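Local structure of endonuclease and methylase LlaGI (Lactococcus lactis, 5FFJ) at residues A[1065-1069]-A[1159-1163]; A[1084-1088]-A[1117-1121]; A[1136-1142]-A[1153-1157]. The protein probably recognises a specific DNA sequence and methylates adenine within it, using a helicase-like ATPase and a nuclease, deleted in this construct, for restriction. All coordinates share one frame; numbering follows the deposited sequence.

Interaction 1 (A[1065-1069]-A[1159-1163]). With nucleotides of chain C.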
loop_
_atom_site.group_PDB
_atom_site.type_symbol
_atom_site.label_atom_id
_atom_site.label_comp_id
_atom_site.label_asym_id
_atom_site.label_seq_id
_atom_site.Cartn_x
_atom_site.Cartn_y
_atom_site.Cartn_z
ATOM N N ARG A 1065 -15.267 8.087 13.170
ATOM C CA ARG A 1065 -16.050 7.181 12.327
ATOM C C ARG A 1065 -17.175 7.952 11.635
ATOM O O ARG A 1065 -18.358 7.688 11.854
ATOM C CB ARG A 1065 -16.609 6.016 13.156
ATOM C CG ARG A 1065 -17.283 6.418 14.464
ATOM C CD ARG A 1065 -17.708 5.189 15.259
ATOM N NE ARG A 1065 -16.565 4.393 15.711
ATOM C CZ ARG A 1065 -15.968 4.516 16.895
ATOM N NH1 ARG A 1065 -16.389 5.415 17.778
ATOM N NH2 ARG A 1065 -14.938 3.735 17.198
ATOM N N ASP A 1066 -16.788 8.899 10.783
ATOM C CA ASP A 1066 -17.732 9.822 10.154
ATOM C C ASP A 1066 -18.767 9.119 9.276
ATOM O O ASP A 1066 -19.944 9.482 9.294
ATOM C CB ASP A 1066 -16.974 10.863 9.319
ATOM C CG ASP A 1066 -16.260 11.903 10.175
ATOM O OD1 ASP A 1066 -16.492 11.942 11.404
ATOM O OD2 ASP A 1066 -15.471 12.693 9.613
ATOM N N ALA A 1067 -18.335 8.125 8.506
ATOM C CA ALA A 1067 -19.231 7.453 7.567
ATOM C C ALA A 1067 -20.437 6.841 8.279
ATOM O O ALA A 1067 -21.550 6.847 7.750
ATOM C CB ALA A 1067 -18.483 6.380 6.788
ATOM N N TRP A 1068 -20.211 6.323 9.482
ATOM C CA TRP A 1068 -21.274 5.709 10.270
ATOM C C TRP A 1068 -22.064 6.751 11.051
ATOM O O TRP A 1068 -23.295 6.746 11.050
ATOM C CB TRP A 1068 -20.694 4.684 11.247
ATOM C CG TRP A 1068 -20.061 3.493 10.596
ATOM C CD1 TRP A 1068 -18.770 3.377 10.171
ATOM C CD2 TRP A 1068 -20.691 2.240 10.305
ATOM N NE1 TRP A 1068 -18.558 2.131 9.631
ATOM C CE2 TRP A 1068 -19.723 1.415 9.702
ATOM C CE3 TRP A 1068 -21.982 1.739 10.494
ATOM C CZ2 TRP A 1068 -20.006 0.115 9.285
ATOM C CZ3 TRP A 1068 -22.260 0.450 10.083
ATOM C CH2 TRP A 1068 -21.277 -0.348 9.485
ATOM N N VAL A 1069 -21.337 7.648 11.707
ATOM C CA VAL A 1069 -21.903 8.501 12.743
ATOM C C VAL A 1069 -22.445 9.835 12.210
ATOM O O VAL A 1069 -23.275 10.472 12.862
ATOM C CB VAL A 1069 -20.837 8.748 13.851
ATOM C CG1 VAL A 1069 -20.549 10.231 14.066
ATOM C CG2 VAL A 1069 -21.263 8.087 15.147
ATOM N N PHE A 1159 -20.084 7.506 23.701
ATOM C CA PHE A 1159 -19.850 6.189 23.144
ATOM C C PHE A 1159 -20.123 6.292 21.646
ATOM O O PHE A 1159 -21.142 6.857 21.271
ATOM C CB PHE A 1159 -20.777 5.178 23.810
ATOM C CG PHE A 1159 -20.268 3.775 23.803
ATOM C CD1 PHE A 1159 -19.951 3.137 22.617
ATOM C CD2 PHE A 1159 -20.145 3.076 24.991
ATOM C CE1 PHE A 1159 -19.503 1.832 22.621
ATOM C CE2 PHE A 1159 -19.698 1.775 25.000
ATOM C CZ PHE A 1159 -19.376 1.151 23.815
ATOM N N LEU A 1160 -19.224 5.757 20.817
ATOM C CA LEU A 1160 -19.255 5.872 19.338
ATOM C C LEU A 1160 -18.720 7.214 18.812
ATOM O O LEU A 1160 -18.619 7.386 17.599
ATOM C CB LEU A 1160 -20.662 5.638 18.750
ATOM C CG LEU A 1160 -20.937 4.234 18.223
ATOM C CD1 LEU A 1160 -21.034 3.255 19.373
ATOM C CD2 LEU A 1160 -22.212 4.227 17.396
ATOM N N ASN A 1161 -18.373 8.153 19.693
ATOM C CA ASN A 1161 -17.558 9.316 19.296
ATOM C C ASN A 1161 -16.259 9.334 20.090
ATOM O O ASN A 1161 -16.275 9.485 21.311
ATOM C CB ASN A 1161 -18.296 10.646 19.495
ATOM C CG ASN A 1161 -19.425 10.848 18.503
ATOM O OD1 ASN A 1161 -19.841 9.917 17.814
ATOM N ND2 ASN A 1161 -19.925 12.076 18.424
ATOM N N GLU A 1162 -15.139 9.175 19.393
ATOM C CA GLU A 1162 -13.833 9.089 20.044
ATOM C C GLU A 1162 -13.513 10.347 20.854
ATOM O O GLU A 1162 -12.924 10.270 21.933
ATOM C CB GLU A 1162 -12.739 8.855 19.002
ATOM C CG GLU A 1162 -11.395 8.454 19.588
ATOM C CD GLU A 1162 -11.371 7.018 20.089
ATOM O OE1 GLU A 1162 -12.334 6.270 19.815
ATOM O OE2 GLU A 1162 -10.385 6.636 20.756
ATOM N N ASN A 1163 -13.904 11.501 20.322
ATOM C CA ASN A 1163 -13.667 12.782 20.979
ATOM C C ASN A 1163 -14.850 13.731 20.818
ATOM O O ASN A 1163 -15.039 14.331 19.761
ATOM C CB ASN A 1163 -12.397 13.434 20.426
ATOM C CG ASN A 1163 -11.182 13.169 21.293
ATOM O OD1 ASN A 1163 -10.264 12.454 20.893
ATOM N ND2 ASN A 1163 -11.167 13.756 22.486
ATOM P P DG C 16 -13.068 8.822 9.987
ATOM O OP1 DG C 16 -14.003 7.710 9.717
ATOM O OP2 DG C 16 -13.485 9.926 10.882
ATOM O "O5'" DG C 16 -11.703 8.209 10.557
ATOM C "C5'" DG C 16 -10.507 8.956 10.404
ATOM C "C4'" DG C 16 -9.338 8.336 11.146
ATOM O "O4'" DG C 16 -8.244 9.286 11.132
ATOM C "C3'" DG C 16 -9.548 8.085 12.626
ATOM O "O3'" DG C 16 -8.495 7.291 13.151
ATOM C "C2'" DG C 16 -9.461 9.498 13.143
ATOM C "C1'" DG C 16 -8.222 9.969 12.384
ATOM N N9 DG C 16 -8.158 11.401 12.138
ATOM C C8 DG C 16 -9.201 12.272 11.931
ATOM N N7 DG C 16 -8.812 13.505 11.734
ATOM C C5 DG C 16 -7.426 13.438 11.816
ATOM C C6 DG C 16 -6.450 14.454 11.687
ATOM O O6 DG C 16 -6.621 15.661 11.467
ATOM N N1 DG C 16 -5.160 13.949 11.839
ATOM C C2 DG C 16 -4.857 12.630 12.087
ATOM N N2 DG C 16 -3.559 12.323 12.205
ATOM N N3 DG C 16 -5.760 11.676 12.209
ATOM C C4 DG C 16 -7.016 12.150 12.063
ATOM P P DG C 15 -13.517 13.664 4.105
ATOM O OP1 DG C 15 -14.660 12.864 3.609
ATOM O OP2 DG C 15 -13.624 15.140 4.119
ATOM O "O5'" DG C 15 -13.110 13.198 5.582
ATOM C "C5'" DG C 15 -13.767 12.089 6.198
ATOM C "C4'" DG C 15 -12.759 11.117 6.778
ATOM O "O4'" DG C 15 -11.416 11.662 6.607
ATOM C "C3'" DG C 15 -12.915 10.845 8.274
ATOM O "O3'" DG C 15 -12.634 9.464 8.576
ATOM C "C2'" DG C 15 -11.905 11.805 8.892
ATOM C "C1'" DG C 15 -10.784 11.790 7.866
ATOM N N9 DG C 15 -9.943 12.994 7.860
ATOM C C8 DG C 15 -10.333 14.286 7.594
ATOM N N7 DG C 15 -9.352 15.149 7.653
ATOM C C5 DG C 15 -8.240 14.381 7.975
ATOM C C6 DG C 15 -6.888 14.763 8.176
ATOM O O6 DG C 15 -6.391 15.897 8.107
ATOM N N1 DG C 15 -6.085 13.670 8.487
ATOM C C2 DG C 15 -6.530 12.372 8.590
ATOM N N2 DG C 15 -5.610 11.449 8.897
ATOM N N3 DG C 15 -7.789 12.002 8.406
ATOM C C4 DG C 15 -8.587 13.054 8.103
ATOM P P DT C 18 -2.141 4.201 15.692
ATOM O OP1 DT C 18 -0.885 3.906 14.968
ATOM O OP2 DT C 18 -3.032 3.082 16.077
ATOM O "O5'" DT C 18 -1.785 5.062 16.995
ATOM C "C5'" DT C 18 -0.946 6.209 16.866
ATOM C "C4'" DT C 18 -0.967 7.061 18.120
ATOM O "O4'" DT C 18 -2.141 7.924 18.119
ATOM C "C3'" DT C 18 -1.029 6.281 19.446
ATOM O "O3'" DT C 18 -0.002 6.731 20.325
ATOM C "C2'" DT C 18 -2.424 6.610 19.979
ATOM C "C1'" DT C 18 -2.593 8.016 19.446
ATOM N N1 DT C 18 -3.989 8.567 19.478
ATOM C C2 DT C 18 -4.166 9.906 19.740
ATOM O O2 DT C 18 -3.241 10.671 19.940
ATOM N N3 DT C 18 -5.468 10.325 19.751
ATOM C C4 DT C 18 -6.593 9.555 19.538
ATOM O O4 DT C 18 -7.726 10.028 19.571
ATOM C C5 DT C 18 -6.342 8.155 19.273
ATOM C C7 DT C 18 -7.484 7.212 19.025
ATOM C C6 DT C 18 -5.066 7.732 19.258
#
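Arg1065 donates through NH1 to the backbone oxygen of Leu1160, NH1 to O 3.0 Å, in a nearly straight bond (N-H...O 165°). The oxygen sits at the edge of the guanidinium, in its plane, but the nitrogen approaches from above the carbonyl plane and uses neither lone pair. With chi1 at 48°, Arg1065 CG lies between its own backbone N and carbonyl carbon, and the extended next bond lays Arg1065 CD 3.3 Å from Leu1160 O; the bend at chi3 then turns the guanidinium so that its edge meets the carbonyl. The other two guanidinium nitrogens are held as well, NE by Ser1119 O and NH2 by Ser1121 OG, which fixes the rotation of the group. Ser1121 OG also lies against Glu1162 OE1, modelled too close to be exact, and probably links two opposite charges too far apart for a salt bridge. Val1069 CG2 makes an apolar contact with Leu1160 CB, 4.4 Å away, and lies beside Leu1160 O.

Within the specificity domain, Arg1065 is the N-cap of the short helix 1066-1069, and its backbone oxygen accepts from Val1069 N. The start of that helix faces the DNA backbone: Asp1066 N donates to OP1 of DG16 of chain C at 3.2 Å and weakly to its OP2, a phosphate at a helix N-terminus, where the short helix might add a slight attraction. Thr1063 OG1 and Tyr1146 OH each hold one oxygen of the Asp1066 carboxylate, which lies beside the sugar of DG15 of chain C. Glu1162, on the loop, bends at chi2 and points its carboxylate toward the major-groove edge of DT18 of chain C; Glu1162 OE2 is 3.4 Å from the thymine methyl C7 and also accepts from Ser1123 N.

Interaction 2 (A[1084-1088]-A[1117-1121])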
loop_
_atom_site.group_PDB
_atom_site.type_symbol
_atom_site.label_atom_id
_atom_site.label_comp_id
_atom_site.label_asym_id
_atom_site.label_seq_id
_atom_site.Cartn_x
_atom_site.Cartn_y
_atom_site.Cartn_z
ATOM N N MET A 1084 -24.327 -0.711 13.295
ATOM C CA MET A 1084 -23.047 -0.834 13.980
ATOM C C MET A 1084 -23.219 -1.156 15.462
ATOM O O MET A 1084 -22.492 -1.989 16.003
ATOM C CB MET A 1084 -22.235 0.450 13.820
ATOM C CG MET A 1084 -20.879 0.414 14.504
ATOM S SD MET A 1084 -19.854 1.833 14.076
ATOM C CE MET A 1084 -18.550 1.687 15.292
ATOM N N ILE A 1085 -24.173 -0.501 16.118
ATOM C CA ILE A 1085 -24.423 -0.759 17.532
ATOM C C ILE A 1085 -24.876 -2.203 17.733
ATOM O O ILE A 1085 -24.506 -2.839 18.718
ATOM C CB ILE A 1085 -25.474 0.213 18.113
ATOM C CG1 ILE A 1085 -24.853 1.602 18.280
ATOM C CG2 ILE A 1085 -25.994 -0.291 19.466
ATOM C CD1 ILE A 1085 -25.794 2.660 18.824
ATOM N N LYS A 1086 -25.676 -2.717 16.804
ATOM C CA LYS A 1086 -26.071 -4.119 16.852
ATOM C C LYS A 1086 -24.850 -5.002 16.630
ATOM O O LYS A 1086 -24.618 -5.948 17.380
ATOM C CB LYS A 1086 -27.145 -4.436 15.808
ATOM C CG LYS A 1086 -28.546 -3.967 16.180
ATOM C CD LYS A 1086 -29.613 -4.789 15.468
ATOM C CE LYS A 1086 -30.897 -3.997 15.278
ATOM N NZ LYS A 1086 -30.766 -2.981 14.196
ATOM N N ASN A 1087 -24.068 -4.681 15.602
ATOM C CA ASN A 1087 -22.868 -5.445 15.284
ATOM C C ASN A 1087 -21.882 -5.438 16.445
ATOM O O ASN A 1087 -21.226 -6.442 16.718
ATOM C CB ASN A 1087 -22.193 -4.892 14.025
ATOM C CG ASN A 1087 -22.980 -5.184 12.761
ATOM O OD1 ASN A 1087 -23.900 -6.003 12.763
ATOM N ND2 ASN A 1087 -22.613 -4.522 11.669
ATOM N N TYR A 1088 -21.790 -4.307 17.134
ATOM C CA TYR A 1088 -20.862 -4.170 18.249
ATOM C C TYR A 1088 -21.314 -4.988 19.454
ATOM O O TYR A 1088 -20.511 -5.681 20.078
ATOM C CB TYR A 1088 -20.708 -2.702 18.645
ATOM C CG TYR A 1088 -19.985 -2.517 19.957
ATOM C CD1 TYR A 1088 -18.609 -2.677 20.041
ATOM C CD2 TYR A 1088 -20.680 -2.194 21.112
ATOM C CE1 TYR A 1088 -17.944 -2.516 21.240
ATOM C CE2 TYR A 1088 -20.025 -2.029 22.315
ATOM C CZ TYR A 1088 -18.656 -2.192 22.375
ATOM O OH TYR A 1088 -17.998 -2.030 23.573
ATOM N N LYS A 1117 -18.840 -3.692 9.047
ATOM C CA LYS A 1117 -19.575 -4.038 10.260
ATOM C C LYS A 1117 -19.385 -2.975 11.333
ATOM O O LYS A 1117 -20.347 -2.401 11.845
ATOM C CB LYS A 1117 -19.103 -5.386 10.799
ATOM C CG LYS A 1117 -19.429 -6.567 9.916
ATOM C CD LYS A 1117 -20.822 -7.086 10.206
ATOM C CE LYS A 1117 -21.113 -8.355 9.432
ATOM N NZ LYS A 1117 -22.381 -8.989 9.882
ATOM N N ILE A 1118 -18.119 -2.723 11.656
ATOM C CA ILE A 1118 -17.734 -1.800 12.720
ATOM C C ILE A 1118 -16.563 -0.935 12.274
ATOM O O ILE A 1118 -15.687 -1.398 11.541
ATOM C CB ILE A 1118 -17.346 -2.575 14.022
ATOM C CG1 ILE A 1118 -18.598 -3.027 14.776
ATOM C CG2 ILE A 1118 -16.478 -1.726 14.965
ATOM C CD1 ILE A 1118 -18.419 -4.338 15.510
ATOM N N SER A 1119 -16.569 0.326 12.700
ATOM C CA SER A 1119 -15.394 1.180 12.572
ATOM C C SER A 1119 -14.736 1.294 13.947
ATOM O O SER A 1119 -15.058 2.184 14.734
ATOM C CB SER A 1119 -15.755 2.561 12.010
ATOM O OG SER A 1119 -14.584 3.246 11.583
ATOM N N TRP A 1120 -13.832 0.359 14.233
ATOM C CA TRP A 1120 -13.074 0.351 15.484
ATOM C C TRP A 1120 -12.270 1.625 15.694
ATOM O O TRP A 1120 -11.788 2.246 14.748
ATOM C CB TRP A 1120 -12.122 -0.852 15.532
ATOM C CG TRP A 1120 -12.822 -2.179 15.574
ATOM C CD1 TRP A 1120 -12.822 -3.140 14.605
ATOM C CD2 TRP A 1120 -13.634 -2.685 16.640
ATOM N NE1 TRP A 1120 -13.580 -4.215 15.004
ATOM C CE2 TRP A 1120 -14.090 -3.959 16.250
ATOM C CE3 TRP A 1120 -14.018 -2.185 17.887
ATOM C CZ2 TRP A 1120 -14.910 -4.739 17.062
ATOM C CZ3 TRP A 1120 -14.833 -2.961 18.691
ATOM C CH2 TRP A 1120 -15.271 -4.223 18.275
ATOM N N SER A 1121 -12.151 2.004 16.960
ATOM C CA SER A 1121 -11.232 3.044 17.391
ATOM C C SER A 1121 -10.655 2.599 18.725
ATOM O O SER A 1121 -11.176 1.667 19.338
ATOM C CB SER A 1121 -11.940 4.389 17.522
ATOM O OG SER A 1121 -12.880 4.358 18.581
#
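The side chains of Met1084 and Ile1118 run nearly perpendicular where the methionine CE meets the isoleucine CG2. The methionine is extended throughout, with CG anti to the backbone N (chi1 -180°), and this length carries its CE methyl along the loop 1117-1121 to 4.0 Å from Ile1118 CG2 and 3.5 Å from the backbone N of Ser1119. Ile1118 turns its other branch to the helix: CD1 meets the backbone of the next turn, 3.7 Å from Tyr1088 CA and close to Asn1087 O. Its CG2 methyl also covers one face of the neighbouring Trp1120 indole, 3.4 Å above the plane and over its centre. The same indole comes to the edge of the Tyr1088 ring, near that ring's plane, with Trp1120 CZ3 4.0 Å from Tyr1088 CD1; the two side chains run at roughly a right angle to each other. Tyr1088 OH reaches further, to Glu1132 O.

Asn1087 and Lys1117 form a third crossed pair at the more exposed end. Asn1087 ND2 gives an almost straight bond to Lys1117 O (3.1 Å, N-H...O 177°); the acceptor lies in the amide plane, while the donor is tilted 28° from the plane of the carbonyl. The aliphatic chain of Lys1117 lies across the amide, Lys1117 CD 3.5 Å from Asn1087 ND2. Leu1124 of helix 1122-1129 packs on Met1084, Tyr1088 and Ile1118. This is helix-loop packing in the specificity domain: helix 1074-1096 packs against an irregular segment that ends at Ser1121, the N-cap of helix 1122-1129, where the chain meets a phosphate of the bound DNA.

Interaction 3 (A[1136-1142]-A[1153-1157])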
loop_
_atom_site.group_PDB
_atom_site.type_symbol
_atom_site.label_atom_id
_atom_site.label_comp_id
_atom_site.label_asym_id
_atom_site.label_seq_id
_atom_site.Cartn_x
_atom_site.Cartn_y
_atom_site.Cartn_z
ATOM N N PHE A 1136 -29.030 2.624 21.595
ATOM C CA PHE A 1136 -29.129 3.657 20.577
ATOM C C PHE A 1136 -30.101 4.734 21.038
ATOM O O PHE A 1136 -31.293 4.474 21.217
ATOM C CB PHE A 1136 -29.580 3.077 19.239
ATOM C CG PHE A 1136 -30.115 4.110 18.291
ATOM C CD1 PHE A 1136 -29.259 4.983 17.639
ATOM C CD2 PHE A 1136 -31.475 4.215 18.062
ATOM C CE1 PHE A 1136 -29.753 5.940 16.771
ATOM C CE2 PHE A 1136 -31.974 5.169 17.195
ATOM C CZ PHE A 1136 -31.113 6.032 16.551
ATOM N N SER A 1137 -29.581 5.941 21.236
ATOM C CA SER A 1137 -30.388 7.074 21.670
ATOM C C SER A 1137 -30.693 7.988 20.488
ATOM O O SER A 1137 -29.845 8.776 20.071
ATOM C CB SER A 1137 -29.668 7.857 22.771
ATOM O OG SER A 1137 -29.145 6.985 23.758
ATOM N N HIS A 1138 -31.902 7.879 19.949
ATOM C CA HIS A 1138 -32.296 8.675 18.793
ATOM C C HIS A 1138 -32.232 10.173 19.094
ATOM O O HIS A 1138 -32.073 10.992 18.187
ATOM C CB HIS A 1138 -33.704 8.295 18.337
ATOM C CG HIS A 1138 -34.156 9.029 17.113
ATOM N ND1 HIS A 1138 -34.775 10.259 17.169
ATOM C CD2 HIS A 1138 -34.068 8.711 15.800
ATOM C CE1 HIS A 1138 -35.055 10.664 15.943
ATOM N NE2 HIS A 1138 -34.635 9.744 15.094
ATOM N N SER A 1139 -32.354 10.521 20.371
ATOM C CA SER A 1139 -32.312 11.915 20.798
ATOM C C SER A 1139 -30.923 12.526 20.626
ATOM O O SER A 1139 -30.766 13.747 20.661
ATOM C CB SER A 1139 -32.745 12.031 22.260
ATOM O OG SER A 1139 -31.874 11.300 23.106
ATOM N N ASP A 1140 -29.917 11.675 20.441
ATOM C CA ASP A 1140 -28.540 12.138 20.318
ATOM C C ASP A 1140 -28.202 12.593 18.899
ATOM O O ASP A 1140 -27.166 13.219 18.674
ATOM C CB ASP A 1140 -27.570 11.036 20.754
ATOM C CG ASP A 1140 -27.485 10.899 22.261
ATOM O OD1 ASP A 1140 -28.383 11.413 22.960
ATOM O OD2 ASP A 1140 -26.519 10.272 22.746
ATOM N N ILE A 1141 -29.070 12.280 17.941
ATOM C CA ILE A 1141 -28.866 12.731 16.569
ATOM C C ILE A 1141 -29.192 14.217 16.453
ATOM O O ILE A 1141 -30.319 14.634 16.718
ATOM C CB ILE A 1141 -29.722 11.932 15.576
ATOM C CG1 ILE A 1141 -29.359 10.447 15.662
ATOM C CG2 ILE A 1141 -29.515 12.460 14.154
ATOM C CD1 ILE A 1141 -30.170 9.545 14.758
ATOM N N MET A 1142 -28.197 15.007 16.053
ATOM C CA MET A 1142 -28.331 16.460 16.004
ATOM C C MET A 1142 -27.641 17.053 14.786
ATOM O O MET A 1142 -26.963 16.350 14.036
ATOM C CB MET A 1142 -27.760 17.083 17.277
ATOM C CG MET A 1142 -26.350 16.631 17.618
ATOM S SD MET A 1142 -25.819 17.261 19.222
ATOM C CE MET A 1142 -25.655 19.006 18.871
ATOM N N TYR A 1153 -26.075 15.942 9.612
ATOM C CA TYR A 1153 -26.592 15.387 10.853
ATOM C C TYR A 1153 -25.530 14.523 11.516
ATOM O O TYR A 1153 -24.792 13.804 10.840
ATOM C CB TYR A 1153 -27.856 14.572 10.595
ATOM C CG TYR A 1153 -29.081 15.421 10.364
ATOM C CD1 TYR A 1153 -29.837 15.883 11.434
ATOM C CD2 TYR A 1153 -29.482 15.768 9.082
ATOM C CE1 TYR A 1153 -30.957 16.665 11.232
ATOM C CE2 TYR A 1153 -30.603 16.549 8.870
ATOM C CZ TYR A 1153 -31.336 16.994 9.949
ATOM O OH TYR A 1153 -32.453 17.770 9.748
ATOM N N LEU A 1154 -25.462 14.604 12.840
ATOM C CA LEU A 1154 -24.435 13.918 13.613
ATOM C C LEU A 1154 -25.053 13.167 14.782
ATOM O O LEU A 1154 -25.887 13.708 15.512
ATOM C CB LEU A 1154 -23.392 14.920 14.121
ATOM C CG LEU A 1154 -22.572 14.544 15.363
ATOM C CD1 LEU A 1154 -21.634 13.391 15.065
ATOM C CD2 LEU A 1154 -21.800 15.745 15.880
ATOM N N TYR A 1155 -24.641 11.917 14.951
ATOM C CA TYR A 1155 -24.970 11.161 16.147
ATOM C C TYR A 1155 -23.917 11.459 17.210
ATOM O O TYR A 1155 -22.900 10.767 17.303
ATOM C CB TYR A 1155 -25.049 9.662 15.842
ATOM C CG TYR A 1155 -25.410 8.798 17.035
ATOM C CD1 TYR A 1155 -26.658 8.893 17.639
ATOM C CD2 TYR A 1155 -24.505 7.876 17.548
ATOM C CE1 TYR A 1155 -26.989 8.101 18.729
ATOM C CE2 TYR A 1155 -24.829 7.081 18.635
ATOM C CZ TYR A 1155 -26.071 7.197 19.220
ATOM O OH TYR A 1155 -26.395 6.407 20.301
ATOM N N ARG A 1156 -24.156 12.507 17.996
ATOM C CA ARG A 1156 -23.226 12.898 19.049
ATOM C C ARG A 1156 -23.452 12.051 20.292
ATOM O O ARG A 1156 -24.442 12.212 21.007
ATOM C CB ARG A 1156 -23.358 14.379 19.398
ATOM C CG ARG A 1156 -22.228 14.859 20.301
ATOM C CD ARG A 1156 -22.555 16.168 20.962
ATOM N NE ARG A 1156 -23.726 16.058 21.820
ATOM C CZ ARG A 1156 -24.103 16.991 22.686
ATOM N NH1 ARG A 1156 -23.390 18.101 22.820
ATOM N NH2 ARG A 1156 -25.188 16.809 23.422
ATOM N N ASN A 1157 -22.501 11.161 20.542
ATOM C CA ASN A 1157 -22.625 10.145 21.576
ATOM C C ASN A 1157 -21.234 9.823 22.122
ATOM O O ASN A 1157 -20.354 9.422 21.364
ATOM C CB ASN A 1157 -23.315 8.901 20.990
ATOM C CG ASN A 1157 -23.781 7.922 22.052
ATOM O OD1 ASN A 1157 -24.598 8.265 22.904
ATOM N ND2 ASN A 1157 -23.289 6.686 21.983
#
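Met1142 places its sulfur over one face of the Arg1156 guanidinium, offset toward the rim, with Met1142 SD 3.5 Å from Arg1156 NE. The two lie across the open end of the antiparallel beta hairpin formed by strands 1141-1147 and 1150-1155. Met1142 chi1 of 52° sets CG between the backbone N and the carbonyl carbon and directs SD to the arginine; the bend at Arg1156 chi3 turns the guanidinium face to it. The guanidinium also makes a cation-pi contact with Tyr1168, and its NH1 and NH2 make weak bonds to Phe1171 O and Pro1172 O. Leu1200, on the strand next to 1141-1147, packs against Met1142, Leu1154 and Arg1156.

Met1142 and Leu1154 are a hydrogen-bonded pair, joined by Met1142 N to Leu1154 O (2.7 Å) and Leu1154 N to Met1142 O (2.6 Å). Ile1141 and Tyr1155 form the adjoining non-hydrogen-bonded pair, with side chains on the other face of the sheet. Here Ile1141 CG1 touches the edge of the tyrosine ring, 3.7 Å from Tyr1155 CD1. Arg1156 N bonds Asp1140 O at 3.2 Å, one further bond beyond the ladder, linking it to the 3-10 turn 1138-1140 that leads into the first strand.

Tyr1155, with CG anti to the backbone N (chi1 -179°), reaches back alongside this turn, its CE1 near Ser1137 O and Asp1140 CB. Its ring and that of Phe1136 are near parallel, planes 27° apart, but slid so far that they scarcely overlap, their centroids 5.7 Å apart. Phe1136 in turn rests on Ser1078, Val1081 and Gln1082 of helix 1074-1096. Ser1137 meets the tyrosine through its backbone: its carbonyl oxygen lies in the ring plane at the edge, and its N makes a weak bond to Tyr1155 OH.

All three contacts belong to the specificity domain, and interaction 1 is the middle one, its centre about 10 Å from the centres of both others, which are about 16 Å apart. Along the chain, interactions 2 and 3 follow one another inside the loop that interaction 1 closes. Arg1065 NE touches Met1084 CE at 3.4 Å, joining interactions 1 and 2, while Val1069 O probably accepts from Tyr1155 N at 2.9 Å and ties interaction 1 to the hairpin. Interactions 2 and 3 meet through Ile1085 CD1, 3.8 Å from Phe1136 CB. Interaction 1 touches the DNA directly. The nearest atom of interaction 2 is about 4 Å from the bound DNA. For interaction 3 the nearest atom is about 9 Å from it.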